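Local coordinates for protein rhamnonate dehydratase (PDB 3FXG) that probably dehydrates rhamnonate to a 2-keto-3-deoxy acid, as a magnesium-binding member of the enolase superfamily, at residues A[54-57]-A[58-61]; A[47-50]-A[51-54]; A[249-252]-A[253-257]; A[17-21]-A[22-26]; A[195-198]-A[199-202]. All coordinates share one frame; numbering follows the deposited sequence.

Interaction 1: A[54-57]-A[58-61]; sequences KSRT and SWGI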
loop_
_atom_site.group_PDB
_atom_site.type_symbol
_atom_site.label_atom_id
_atom_site.label_comp_id
_atom_site.label_asym_id
_atom_site.label_seq_id
_atom_site.Cartn_x
_atom_site.Cartn_y
_atom_site.Cartn_z
ATOM N N LYS A 54 -34.805 -4.949 -26.399
ATOM C CA LYS A 54 -34.991 -5.965 -27.434
ATOM C C LYS A 54 -34.159 -5.733 -28.695
ATOM O O LYS A 54 -33.821 -6.677 -29.410
ATOM C CB LYS A 54 -36.470 -6.065 -27.823
ATOM C CG LYS A 54 -36.781 -7.262 -28.712
ATOM C CD LYS A 54 -38.237 -7.280 -29.162
ATOM C CE LYS A 54 -38.559 -8.558 -29.928
ATOM N NZ LYS A 54 -37.649 -8.773 -31.094
ATOM N N SER A 55 -33.831 -4.477 -28.966
ATOM C CA SER A 55 -33.055 -4.121 -30.149
ATOM C C SER A 55 -31.904 -3.191 -29.794
ATOM O O SER A 55 -32.085 -2.246 -29.028
ATOM C CB SER A 55 -33.964 -3.431 -31.169
ATOM O OG SER A 55 -33.211 -2.687 -32.110
ATOM N N ARG A 56 -30.724 -3.444 -30.350
ATOM C CA ARG A 56 -29.592 -2.574 -30.057
ATOM C C ARG A 56 -29.677 -1.298 -30.891
ATOM O O ARG A 56 -29.089 -0.274 -30.534
ATOM C CB ARG A 56 -28.262 -3.303 -30.289
ATOM C CG ARG A 56 -28.027 -4.428 -29.280
ATOM C CD ARG A 56 -26.550 -4.632 -28.940
ATOM N NE ARG A 56 -25.819 -5.359 -29.974
ATOM C CZ ARG A 56 -24.546 -5.729 -29.866
ATOM N NH1 ARG A 56 -23.855 -5.437 -28.771
ATOM N NH2 ARG A 56 -23.963 -6.401 -30.850
ATOM N N THR A 57 -30.423 -1.352 -31.992
ATOM C CA THR A 57 -30.585 -0.171 -32.833
ATOM C C THR A 57 -31.567 0.798 -32.175
ATOM O O THR A 57 -31.512 2.005 -32.415
ATOM C CB THR A 57 -31.106 -0.531 -34.249
ATOM O OG1 THR A 57 -32.333 -1.262 -34.146
ATOM C CG2 THR A 57 -30.074 -1.367 -35.000
ATOM N N SER A 58 -32.452 0.270 -31.333
ATOM C CA SER A 58 -33.438 1.103 -30.652
ATOM C C SER A 58 -32.763 2.251 -29.904
ATOM O O SER A 58 -33.218 3.397 -29.979
ATOM C CB SER A 58 -34.273 0.266 -29.678
ATOM O OG SER A 58 -33.486 -0.230 -28.608
ATOM N N TRP A 59 -31.676 1.951 -29.195
ATOM C CA TRP A 59 -30.965 2.992 -28.461
ATOM C C TRP A 59 -29.862 3.671 -29.272
ATOM O O TRP A 59 -29.184 4.571 -28.775
ATOM C CB TRP A 59 -30.409 2.465 -27.124
ATOM C CG TRP A 59 -29.612 1.196 -27.184
ATOM C CD1 TRP A 59 -30.075 -0.073 -26.977
ATOM C CD2 TRP A 59 -28.202 1.078 -27.412
ATOM N NE1 TRP A 59 -29.040 -0.973 -27.055
ATOM C CE2 TRP A 59 -27.879 -0.297 -27.322
ATOM C CE3 TRP A 59 -27.180 1.996 -27.683
ATOM C CZ2 TRP A 59 -26.575 -0.775 -27.494
ATOM C CZ3 TRP A 59 -25.875 1.518 -27.854
ATOM C CH2 TRP A 59 -25.589 0.145 -27.758
ATOM N N GLY A 60 -29.676 3.230 -30.515
ATOM C CA GLY A 60 -28.701 3.868 -31.388
ATOM C C GLY A 60 -27.334 3.271 -31.669
ATOM O O GLY A 60 -26.438 3.998 -32.089
ATOM N N ILE A 61 -27.154 1.969 -31.480
ATOM C CA ILE A 61 -25.845 1.376 -31.736
ATOM C C ILE A 61 -25.388 1.589 -33.187
ATOM O O ILE A 61 -24.195 1.533 -33.490
ATOM C CB ILE A 61 -25.846 -0.139 -31.427
ATOM C CG1 ILE A 61 -24.407 -0.636 -31.264
ATOM C CG2 ILE A 61 -26.541 -0.905 -32.558
ATOM C CD1 ILE A 61 -24.301 -2.060 -30.737
HETATM O O HOH W 1 -35.606 -2.500 -28.009
#
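Thr57 and Gly60 close a type I beta turn, in which Gly60 N donates to Thr57 O at 2.9 Å. A wider link encloses it: Ile61 N reaches Arg56 O at 3.1 Å, with a nearly straight N-H...O angle of 163°. Gly60 has a positive phi of 102°, and at its backbone angles a side chain would press on the preceding carbonyl O.

Before the turn, two serines pair. Ser58 OG points at Ser55 O from the position between its own backbone N and carbonyl carbon, at a distance of 2.5 Å that is short enough for its exact value to be doubtful. In return Ser55 OG accepts from Ser58 N at 3.2 Å, so each hydroxyl holds the other residue's backbone. A water bridges Ser55 N and Ser58 OG.

The indole of Trp59 lies against the Arg56 carbonyl, whose oxygen stands over the ring centre, 3.3 Å from its plane. The Arg56 side chain runs alongside the indole, its guanidinium turned 74° from the ring plane. Ile61 CD1 lies over one guanidinium face, offset toward its rim and 3.7 Å from Arg56 NE. In the second subunit, His96 and Arg99 bond to Trp59 O and Ser58 O.

This loop belongs to the N-terminal capping domain. With the Ile61 methyl over one face, a cation-pi contact to Tyr224 and a hydrogen bond from NE to Leu37 O, the guanidinium is held in a defined orientation, the Arg56 side chain about 8 Å from the magnesium ion.

Interaction 2: A[47-50]-A[51-54]; sequences SKWE and QYKK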
loop_
_atom_site.group_PDB
_atom_site.type_symbol
_atom_site.label_atom_id
_atom_site.label_comp_id
_atom_site.label_asym_id
_atom_site.label_seq_id
_atom_site.Cartn_x
_atom_site.Cartn_y
_atom_site.Cartn_z
ATOM N N SER A 47 -29.950 -1.901 -21.573
ATOM C CA SER A 47 -30.917 -2.958 -21.286
ATOM C C SER A 47 -31.731 -2.689 -20.026
ATOM O O SER A 47 -32.707 -3.387 -19.748
ATOM C CB SER A 47 -30.204 -4.307 -21.166
ATOM O OG SER A 47 -29.659 -4.694 -22.414
ATOM N N LYS A 48 -31.323 -1.675 -19.268
ATOM C CA LYS A 48 -32.010 -1.294 -18.038
ATOM C C LYS A 48 -33.429 -0.806 -18.342
ATOM O O LYS A 48 -34.308 -0.849 -17.480
ATOM C CB LYS A 48 -31.236 -0.173 -17.333
ATOM C CG LYS A 48 -29.755 -0.471 -17.102
ATOM C CD LYS A 48 -29.002 0.755 -16.582
ATOM C CE LYS A 48 -29.511 1.219 -15.225
ATOM N NZ LYS A 48 -29.246 0.230 -14.138
ATOM N N TRP A 49 -33.650 -0.355 -19.573
ATOM C CA TRP A 49 -34.951 0.172 -19.973
ATOM C C TRP A 49 -35.659 -0.688 -21.023
ATOM O O TRP A 49 -35.111 -0.977 -22.086
ATOM C CB TRP A 49 -34.758 1.605 -20.472
ATOM C CG TRP A 49 -33.997 2.439 -19.477
ATOM C CD1 TRP A 49 -34.427 2.834 -18.241
ATOM C CD2 TRP A 49 -32.649 2.917 -19.604
ATOM N NE1 TRP A 49 -33.432 3.524 -17.590
ATOM C CE2 TRP A 49 -32.331 3.591 -18.404
ATOM C CE3 TRP A 49 -31.679 2.840 -20.616
ATOM C CZ2 TRP A 49 -31.080 4.187 -18.183
ATOM C CZ3 TRP A 49 -30.432 3.434 -20.396
ATOM C CH2 TRP A 49 -30.147 4.098 -19.188
ATOM N N GLU A 50 -36.888 -1.087 -20.706
ATOM C CA GLU A 50 -37.698 -1.937 -21.577
ATOM C C GLU A 50 -37.724 -1.588 -23.061
ATOM O O GLU A 50 -37.515 -2.459 -23.909
ATOM C CB GLU A 50 -39.137 -1.996 -21.051
ATOM C CG GLU A 50 -39.316 -2.933 -19.869
ATOM C CD GLU A 50 -39.153 -4.393 -20.255
ATOM O OE1 GLU A 50 -39.071 -5.246 -19.345
ATOM O OE2 GLU A 50 -39.115 -4.688 -21.470
ATOM N N GLN A 51 -37.984 -0.327 -23.385
ATOM C CA GLN A 51 -38.051 0.071 -24.784
ATOM C C GLN A 51 -36.716 -0.033 -25.518
ATOM O O GLN A 51 -36.670 0.079 -26.740
ATOM C CB GLN A 51 -38.613 1.495 -24.918
ATOM C CG GLN A 51 -37.727 2.623 -24.397
ATOM C CD GLN A 51 -37.889 2.893 -22.908
ATOM O OE1 GLN A 51 -37.741 4.032 -22.458
ATOM N NE2 GLN A 51 -38.180 1.854 -22.136
ATOM N N TYR A 52 -35.634 -0.268 -24.782
ATOM C CA TYR A 52 -34.321 -0.369 -25.408
ATOM C C TYR A 52 -33.623 -1.708 -25.206
ATOM O O TYR A 52 -32.452 -1.847 -25.547
ATOM C CB TYR A 52 -33.410 0.751 -24.897
ATOM C CG TYR A 52 -33.935 2.132 -25.203
ATOM C CD1 TYR A 52 -34.145 2.538 -26.522
ATOM C CD2 TYR A 52 -34.261 3.022 -24.177
ATOM C CE1 TYR A 52 -34.670 3.789 -26.815
ATOM C CE2 TYR A 52 -34.790 4.282 -24.459
ATOM C CZ TYR A 52 -34.992 4.656 -25.783
ATOM O OH TYR A 52 -35.537 5.886 -26.084
ATOM N N LYS A 53 -34.328 -2.704 -24.679
ATOM C CA LYS A 53 -33.674 -3.985 -24.444
ATOM C C LYS A 53 -33.817 -5.065 -25.516
ATOM O O LYS A 53 -33.015 -5.992 -25.557
ATOM C CB LYS A 53 -34.091 -4.539 -23.075
ATOM C CG LYS A 53 -35.571 -4.761 -22.888
ATOM C CD LYS A 53 -35.919 -4.928 -21.407
ATOM C CE LYS A 53 -35.128 -6.053 -20.755
ATOM N NZ LYS A 53 -35.361 -7.350 -21.439
ATOM N N LYS A 54 -34.805 -4.949 -26.399
ATOM C CA LYS A 54 -34.991 -5.965 -27.434
ATOM C C LYS A 54 -34.159 -5.733 -28.695
ATOM O O LYS A 54 -33.821 -6.677 -29.410
ATOM C CB LYS A 54 -36.470 -6.065 -27.823
ATOM C CG LYS A 54 -36.781 -7.262 -28.712
ATOM C CD LYS A 54 -38.237 -7.280 -29.162
ATOM C CE LYS A 54 -38.559 -8.558 -29.928
ATOM N NZ LYS A 54 -37.649 -8.773 -31.094
HETATM O O HOH W 2 -31.040 -6.412 -23.998
#
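Trp49 and Glu50 each offer a carbonyl to the residue three further on: Tyr52 N donates to Trp49 O at 2.8 Å, and Lys53 N to Glu50 O in a longer, almost linear bond (176°).

The two bonds coil the chain so that Lys53 folds back over the 47-50 segment. Its CG, set between the backbone N and carbonyl carbon (chi1 59°), lies 3.2 Å from Glu50 O, and CE comes near Ser47 O. Further along, Lys53 runs beside Glu50, pointing the same way. The contact there is made by methylene rather than ammonium, for Lys53 CD is 3.2 Å from Glu50 OE2 while NZ stands 4.6 Å from that same OE2. The opposite charges are therefore near without forming a salt bridge.

These turns belong to the long loop between helix 36-39 and strand 66-73, which leads into the enolase-type N-terminal capping domain's antiparallel sheet and also meets another subunit. Tyr52 turns its ring to Phe100 of the second subunit, their planes about 60° apart, and Trp49 packs on Leu111 of that subunit.

Between the aromatic residues the touch is slight: Trp49 CB approaches the edge of the Tyr52 ring, 4.0 Å from CD2. Gln51 curls back through a bend at chi2, which brings its NE2 to 3.8 Å from Trp49 CB. Where the start of the first segment meets the latter part of the second, a water joins Ser47 OG, at 2.7 Å, to Lys53 O, and Ser47 OG is also bonded to Thr44 N.

Interaction 3: A[249-252]-A[253-257]; sequences ECLS and PDDTD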
loop_
_atom_site.group_PDB
_atom_site.type_symbol
_atom_site.label_atom_id
_atom_site.label_comp_id
_atom_site.label_asym_id
_atom_site.label_seq_id
_atom_site.Cartn_x
_atom_site.Cartn_y
_atom_site.Cartn_z
ATOM N N GLU A 249 -15.498 -7.831 -21.257
ATOM C CA GLU A 249 -16.101 -6.525 -20.996
ATOM C C GLU A 249 -17.298 -6.574 -20.050
ATOM O O GLU A 249 -18.372 -6.062 -20.366
ATOM C CB GLU A 249 -16.505 -5.857 -22.319
ATOM C CG GLU A 249 -16.373 -4.333 -22.278
ATOM C CD GLU A 249 -16.675 -3.649 -23.607
ATOM O OE1 GLU A 249 -16.368 -2.442 -23.724
ATOM O OE2 GLU A 249 -17.221 -4.303 -24.526
ATOM N N CYS A 250 -17.104 -7.186 -18.886
ATOM C CA CYS A 250 -18.163 -7.294 -17.889
ATOM C C CYS A 250 -18.585 -5.937 -17.347
ATOM O O CYS A 250 -19.763 -5.707 -17.086
ATOM C CB CYS A 250 -17.706 -8.153 -16.712
ATOM S SG CYS A 250 -17.365 -9.863 -17.128
ATOM N N LEU A 251 -17.617 -5.041 -17.184
ATOM C CA LEU A 251 -17.895 -3.719 -16.638
ATOM C C LEU A 251 -17.880 -2.586 -17.652
ATOM O O LEU A 251 -17.396 -2.731 -18.778
ATOM C CB LEU A 251 -16.876 -3.388 -15.543
ATOM C CG LEU A 251 -16.679 -4.426 -14.433
ATOM C CD1 LEU A 251 -15.598 -3.936 -13.466
ATOM C CD2 LEU A 251 -17.990 -4.654 -13.701
ATOM N N SER A 252 -18.429 -1.450 -17.235
ATOM C CA SER A 252 -18.428 -0.256 -18.061
ATOM C C SER A 252 -16.961 0.138 -18.222
ATOM O O SER A 252 -16.154 -0.099 -17.323
ATOM C CB SER A 252 -19.167 0.877 -17.343
ATOM O OG SER A 252 -18.796 2.134 -17.876
ATOM N N PRO A 253 -16.588 0.719 -19.375
ATOM C CA PRO A 253 -15.194 1.126 -19.574
ATOM C C PRO A 253 -14.782 2.207 -18.563
ATOM O O PRO A 253 -13.593 2.477 -18.390
ATOM C CB PRO A 253 -15.188 1.646 -21.011
ATOM C CG PRO A 253 -16.230 0.794 -21.673
ATOM C CD PRO A 253 -17.340 0.789 -20.642
ATOM N N ASP A 254 -15.765 2.823 -17.906
ATOM C CA ASP A 254 -15.494 3.857 -16.903
ATOM C C ASP A 254 -15.068 3.262 -15.563
ATOM O O ASP A 254 -14.659 3.999 -14.671
ATOM C CB ASP A 254 -16.733 4.718 -16.620
ATOM C CG ASP A 254 -17.046 5.704 -17.725
ATOM O OD1 ASP A 254 -16.116 6.364 -18.235
ATOM O OD2 ASP A 254 -18.239 5.834 -18.066
ATOM N N ASP A 255 -15.178 1.944 -15.410
ATOM C CA ASP A 255 -14.837 1.314 -14.136
ATOM C C ASP A 255 -13.884 0.122 -14.228
ATOM O O ASP A 255 -14.141 -0.944 -13.664
ATOM C CB ASP A 255 -16.133 0.909 -13.409
ATOM C CG ASP A 255 -15.887 0.360 -11.999
ATOM O OD1 ASP A 255 -14.906 0.776 -11.344
ATOM O OD2 ASP A 255 -16.694 -0.478 -11.537
ATOM N N THR A 256 -12.775 0.300 -14.934
ATOM C CA THR A 256 -11.800 -0.777 -15.037
ATOM C C THR A 256 -11.208 -1.051 -13.649
ATOM O O THR A 256 -10.702 -2.144 -13.381
ATOM C CB THR A 256 -10.706 -0.432 -16.068
ATOM O OG1 THR A 256 -11.287 -0.440 -17.379
ATOM C CG2 THR A 256 -9.574 -1.453 -16.028
ATOM N N ASP A 257 -11.297 -0.068 -12.753
ATOM C CA ASP A 257 -10.800 -0.252 -11.391
ATOM C C ASP A 257 -11.543 -1.412 -10.718
ATOM O O ASP A 257 -11.011 -2.069 -9.826
ATOM C CB ASP A 257 -10.998 1.019 -10.553
ATOM C CG ASP A 257 -10.143 2.183 -11.033
ATOM O OD1 ASP A 257 -8.995 1.947 -11.460
ATOM O OD2 ASP A 257 -10.614 3.340 -10.967
HETATM O O HOH W 3 -13.859 -1.688 -17.730
#
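Ser252 receives the chain of 253-257 with both of its oxygens, an ST motif. Its OG accepts from Asp254 N at 3.1 Å, and its carbonyl O accepts from Asp255 N at 3.0 Å with an N-H...O angle of 165°. The motif shapes a loop of the enolase-type barrel, between strand 246-248 and helix 259-265, just past the magnesium ligand Glu248. OG can meet Asp254 N because it stands anti to its own backbone N (chi1 160°), which turns it forward along the chain.

Two carbon-to-oxygen contacts flank the turn. Leu251 directs CD1 to 3.3 Å from Asp255 O, crossing the Asp255 side chain at a slant, and packs on Phe259 and Ile262 of the following helix. Glu249 OE1 comes within 3.8 Å of Pro253 CG; the Glu249 chain is extended beyond CG, its side chain about 4 Å from the magnesium ion, and OE1 bonds to His276 ND1.

Other chains contribute to the next shell. Asp254 is gripped by Arg125 and Tyr117 of the second subunit, whereas Asp255 makes salt bridges to Arg284 of the second and Arg290 of the third. The loop that borders the metal site is thus probably positioned in part by the assembly.

One water ties the turn to Thr256, donating to Ser252 O at 2.8 Å and to Thr256 OG1 at 2.9 Å.

Interaction 4: A[17-21]-A[22-26]; sequences FIIGG and VGSGG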
loop_
_atom_site.group_PDB
_atom_site.type_symbol
_atom_site.label_atom_id
_atom_site.label_comp_id
_atom_site.label_asym_id
_atom_site.label_seq_id
_atom_site.Cartn_x
_atom_site.Cartn_y
_atom_site.Cartn_z
ATOM N N PHE A 17 -15.663 9.949 -47.483
ATOM C CA PHE A 17 -16.966 9.568 -48.001
ATOM C C PHE A 17 -17.781 8.864 -46.936
ATOM O O PHE A 17 -17.234 8.180 -46.071
ATOM C CB PHE A 17 -16.804 8.599 -49.175
ATOM C CG PHE A 17 -15.989 9.139 -50.307
ATOM C CD1 PHE A 17 -16.595 9.836 -51.345
ATOM C CD2 PHE A 17 -14.609 8.959 -50.331
ATOM C CE1 PHE A 17 -15.839 10.348 -52.397
ATOM C CE2 PHE A 17 -13.842 9.466 -51.377
ATOM C CZ PHE A 17 -14.459 10.163 -52.412
ATOM N N ILE A 18 -19.093 9.031 -47.007
ATOM C CA ILE A 18 -19.993 8.354 -46.090
ATOM C C ILE A 18 -20.468 7.144 -46.885
ATOM O O ILE A 18 -20.769 7.263 -48.073
ATOM C CB ILE A 18 -21.201 9.232 -45.737
ATOM C CG1 ILE A 18 -20.725 10.460 -44.957
ATOM C CG2 ILE A 18 -22.215 8.426 -44.936
ATOM C CD1 ILE A 18 -21.766 11.537 -44.821
ATOM N N ILE A 19 -20.508 5.979 -46.253
ATOM C CA ILE A 19 -20.951 4.782 -46.951
ATOM C C ILE A 19 -22.467 4.671 -46.841
ATOM O O ILE A 19 -23.007 4.477 -45.756
ATOM C CB ILE A 19 -20.273 3.527 -46.367
ATOM C CG1 ILE A 19 -18.751 3.714 -46.401
ATOM C CG2 ILE A 19 -20.658 2.296 -47.176
ATOM C CD1 ILE A 19 -17.972 2.595 -45.752
ATOM N N GLY A 20 -23.149 4.819 -47.974
ATOM C CA GLY A 20 -24.599 4.742 -47.982
ATOM C C GLY A 20 -25.123 3.356 -47.662
ATOM O O GLY A 20 -24.395 2.371 -47.768
ATOM N N GLY A 21 -26.390 3.282 -47.265
ATOM C CA GLY A 21 -26.994 2.002 -46.938
ATOM C C GLY A 21 -26.446 1.393 -45.662
ATOM O O GLY A 21 -25.903 2.100 -44.811
ATOM N N VAL A 22 -26.590 0.078 -45.529
ATOM C CA VAL A 22 -26.107 -0.637 -44.352
ATOM C C VAL A 22 -25.297 -1.863 -44.768
ATOM O O VAL A 22 -25.217 -2.191 -45.954
ATOM C CB VAL A 22 -27.284 -1.113 -43.458
ATOM C CG1 VAL A 22 -28.177 0.065 -43.091
ATOM C CG2 VAL A 22 -28.087 -2.188 -44.175
ATOM N N GLY A 23 -24.696 -2.528 -43.788
ATOM C CA GLY A 23 -23.922 -3.728 -44.060
ATOM C C GLY A 23 -22.623 -3.567 -44.833
ATOM O O GLY A 23 -22.107 -4.544 -45.374
ATOM N N SER A 24 -22.088 -2.354 -44.898
ATOM C CA SER A 24 -20.832 -2.129 -45.608
ATOM C C SER A 24 -20.032 -1.023 -44.934
ATOM O O SER A 24 -20.553 0.058 -44.665
ATOM C CB SER A 24 -21.099 -1.767 -47.073
ATOM O OG SER A 24 -21.867 -0.582 -47.173
ATOM N N GLY A 25 -18.762 -1.297 -44.661
ATOM C CA GLY A 25 -17.926 -0.310 -44.006
ATOM C C GLY A 25 -17.543 -0.756 -42.609
ATOM O O GLY A 25 -17.954 -1.828 -42.154
ATOM N N GLY A 26 -16.771 0.079 -41.921
ATOM C CA GLY A 26 -16.308 -0.244 -40.584
ATOM C C GLY A 26 -17.312 -0.347 -39.446
ATOM O O GLY A 26 -16.983 -0.906 -38.399
HETATM O O HOH W 4 -24.435 -0.306 -47.926
HETATM O O HOH W 5 -23.232 0.682 -45.018
#
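Ile19 makes the direct side-chain contact with the returning 22-26 segment, and does so with both of its branches. The longer one ends at CD1, pressed to 3.4 Å from Gly25 CA, tighter than a usual carbon-carbon contact. With no side chain on Gly25, the methyl can rest on its backbone; that glycine's backbone is unusual as well, with phi at 113°. The shorter branch, CG2, is anti to the backbone N (chi1, measured to CG1, is -55°) and lies 3.1 Å from Ser24 OG and 3.4 Å from Ser24 O. It therefore meets the serine's polar atoms rather than its CB.

No hydrogen bond passes directly between 17-21 and 22-26, and the polar link is made by water. One molecule donates to Gly20 O at 2.7 Å and to Val22 O at 2.8 Å, and also pairs with Ser24 OG at 2.7 Å. A second water donates to Ser24 O at 2.8 Å and weakly to Gly21 O. More acceptors surround each water than it has protons, so the protons are probably shared among them.

The segments mark where strand 11-19 leaves the antiparallel sheet of the N-terminal domain. The chain then reverses through a glycine-rich loop, Gly21 having a phi of 70°, that leads on to helix 36-39.

Backbone bonds hold the two sides to their neighbours: Ile19 to Ser66 on strand 66-73, Gly20 to Lys396, and Gly23 to Asn30. Gly26 N is bonded to Thr82 OG1, on strand 78-84.

Interaction 5: A[195-198]-A[199-202]; sequences GHEG and LRKN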
loop_
_atom_site.group_PDB
_atom_site.type_symbol
_atom_site.label_atom_id
_atom_site.label_comp_id
_atom_site.label_asym_id
_atom_site.label_seq_id
_atom_site.Cartn_x
_atom_site.Cartn_y
_atom_site.Cartn_z
ATOM N N GLY A 195 -32.650 -9.084 -12.596
ATOM C CA GLY A 195 -32.535 -9.798 -11.339
ATOM C C GLY A 195 -32.120 -11.254 -11.397
ATOM O O GLY A 195 -31.521 -11.715 -12.369
ATOM N N HIS A 196 -32.452 -11.981 -10.335
ATOM C CA HIS A 196 -32.110 -13.391 -10.224
ATOM C C HIS A 196 -32.722 -14.247 -11.322
ATOM O O HIS A 196 -32.156 -15.274 -11.694
ATOM C CB HIS A 196 -32.522 -13.927 -8.852
ATOM C CG HIS A 196 -31.717 -13.364 -7.722
ATOM N ND1 HIS A 196 -31.794 -12.042 -7.338
ATOM C CD2 HIS A 196 -30.798 -13.939 -6.911
ATOM C CE1 HIS A 196 -30.956 -11.827 -6.339
ATOM N NE2 HIS A 196 -30.340 -12.962 -6.060
ATOM N N GLU A 197 -33.879 -13.839 -11.833
ATOM C CA GLU A 197 -34.514 -14.595 -12.904
ATOM C C GLU A 197 -33.612 -14.482 -14.125
ATOM O O GLU A 197 -33.308 -15.477 -14.781
ATOM C CB GLU A 197 -35.902 -14.035 -13.226
ATOM C CG GLU A 197 -36.571 -14.733 -14.406
ATOM C CD GLU A 197 -37.977 -14.230 -14.675
ATOM O OE1 GLU A 197 -38.865 -14.446 -13.819
ATOM O OE2 GLU A 197 -38.194 -13.616 -15.741
ATOM N N GLY A 198 -33.182 -13.259 -14.417
ATOM C CA GLY A 198 -32.302 -13.037 -15.549
ATOM C C GLY A 198 -31.001 -13.803 -15.375
ATOM O O GLY A 198 -30.451 -14.334 -16.342
ATOM N N LEU A 199 -30.512 -13.877 -14.140
ATOM C CA LEU A 199 -29.267 -14.584 -13.861
ATOM C C LEU A 199 -29.440 -16.071 -14.122
ATOM O O LEU A 199 -28.574 -16.707 -14.724
ATOM C CB LEU A 199 -28.825 -14.346 -12.410
ATOM C CG LEU A 199 -27.422 -14.832 -12.019
ATOM C CD1 LEU A 199 -26.959 -14.109 -10.765
ATOM C CD2 LEU A 199 -27.425 -16.332 -11.801
ATOM N N ARG A 200 -30.561 -16.633 -13.676
ATOM C CA ARG A 200 -30.803 -18.051 -13.900
ATOM C C ARG A 200 -30.877 -18.318 -15.400
ATOM O O ARG A 200 -30.355 -19.318 -15.887
ATOM C CB ARG A 200 -32.100 -18.500 -13.217
ATOM C CG ARG A 200 -31.994 -18.609 -11.699
ATOM C CD ARG A 200 -33.166 -19.393 -11.119
ATOM N NE ARG A 200 -34.434 -18.689 -11.269
ATOM C CZ ARG A 200 -34.824 -17.675 -10.502
ATOM N NH1 ARG A 200 -35.996 -17.094 -10.719
ATOM N NH2 ARG A 200 -34.047 -17.252 -9.512
ATOM N N LYS A 201 -31.515 -17.410 -16.131
ATOM C CA LYS A 201 -31.640 -17.549 -17.577
ATOM C C LYS A 201 -30.275 -17.460 -18.251
ATOM O O LYS A 201 -30.002 -18.186 -19.210
ATOM C CB LYS A 201 -32.590 -16.481 -18.123
ATOM C CG LYS A 201 -34.043 -16.720 -17.703
ATOM C CD LYS A 201 -34.916 -15.485 -17.868
ATOM C CE LYS A 201 -35.154 -15.137 -19.323
ATOM N NZ LYS A 201 -36.025 -13.931 -19.440
ATOM N N ASN A 202 -29.415 -16.574 -17.754
ATOM C CA ASN A 202 -28.072 -16.440 -18.314
ATOM C C ASN A 202 -27.310 -17.746 -18.115
ATOM O O ASN A 202 -26.636 -18.227 -19.022
ATOM C CB ASN A 202 -27.298 -15.308 -17.632
ATOM C CG ASN A 202 -27.565 -13.955 -18.257
ATOM O OD1 ASN A 202 -27.807 -13.854 -19.459
ATOM N ND2 ASN A 202 -27.497 -12.900 -17.448
#
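Arg200 folds its guanidinium back over the preceding turn, onto His196 and Glu197: CG starts beside the backbone N (chi1 -74°), and a bend at chi3 (-67°), with a further turn at chi4, brings the group over. One face of the flat group then lies over His196 O and Glu197 CA, both offset toward its rim, the oxygen 3.5 Å from its plane. NH2 lies at 3.5 Å from His196 O too, but the angle is too poor for a hydrogen bond. The same NH2 touches His196 CB at 3.7 Å.

Glu197, by contrast, sends CG anti to its backbone N (chi1 176°) and on along the helix beside Lys201. Their methylenes meet at 3.9 Å between Glu197 CG and Lys201 CD, while Glu197 OE2 and Lys201 NZ stay 4.3 Å apart, a charge attraction short of a salt bridge.

All of this decorates the N-terminal part of helix 195-213, the crossover helix of a beta-alpha-beta unit between strands 184-187 and 219-222 of the barrel. Regular i to i+4 bonds carry the backbone, among them Arg200 N to His196 O at 2.9 Å and Asn202 N to Gly198 O at 2.8 Å.

Phe190 takes a cation-pi contact from Lys201 and, through its O, a hydrogen bond from Asn202 ND2, which also donates to Tyr231 OH. Leu199 packs against Tyr231 and Glu234 of helix 229-238, while His196 and Arg200 pack on Asn245 and Asp216 of the third subunit.

Interactions 1 and 2 are continuous, sharing Lys54, and touch where Trp59 CD1 lies 3.3 Å from Tyr52 O; both meet the second subunit. The first is the more buried and holds an arginine near the metal, while the second is more exposed. Interaction 3, buried in the barrel domain, lies nearest the magnesium, and its aspartates reach charged partners on other subunits. Interaction 5, in the same barrel domain, is a helix segment with one buried side and near but unjoined charges, its centre about 21 Å from that of interaction 3. Interaction 4, about 37 Å from interaction 5 between centres, relies on packing and water, with no other chain touching it.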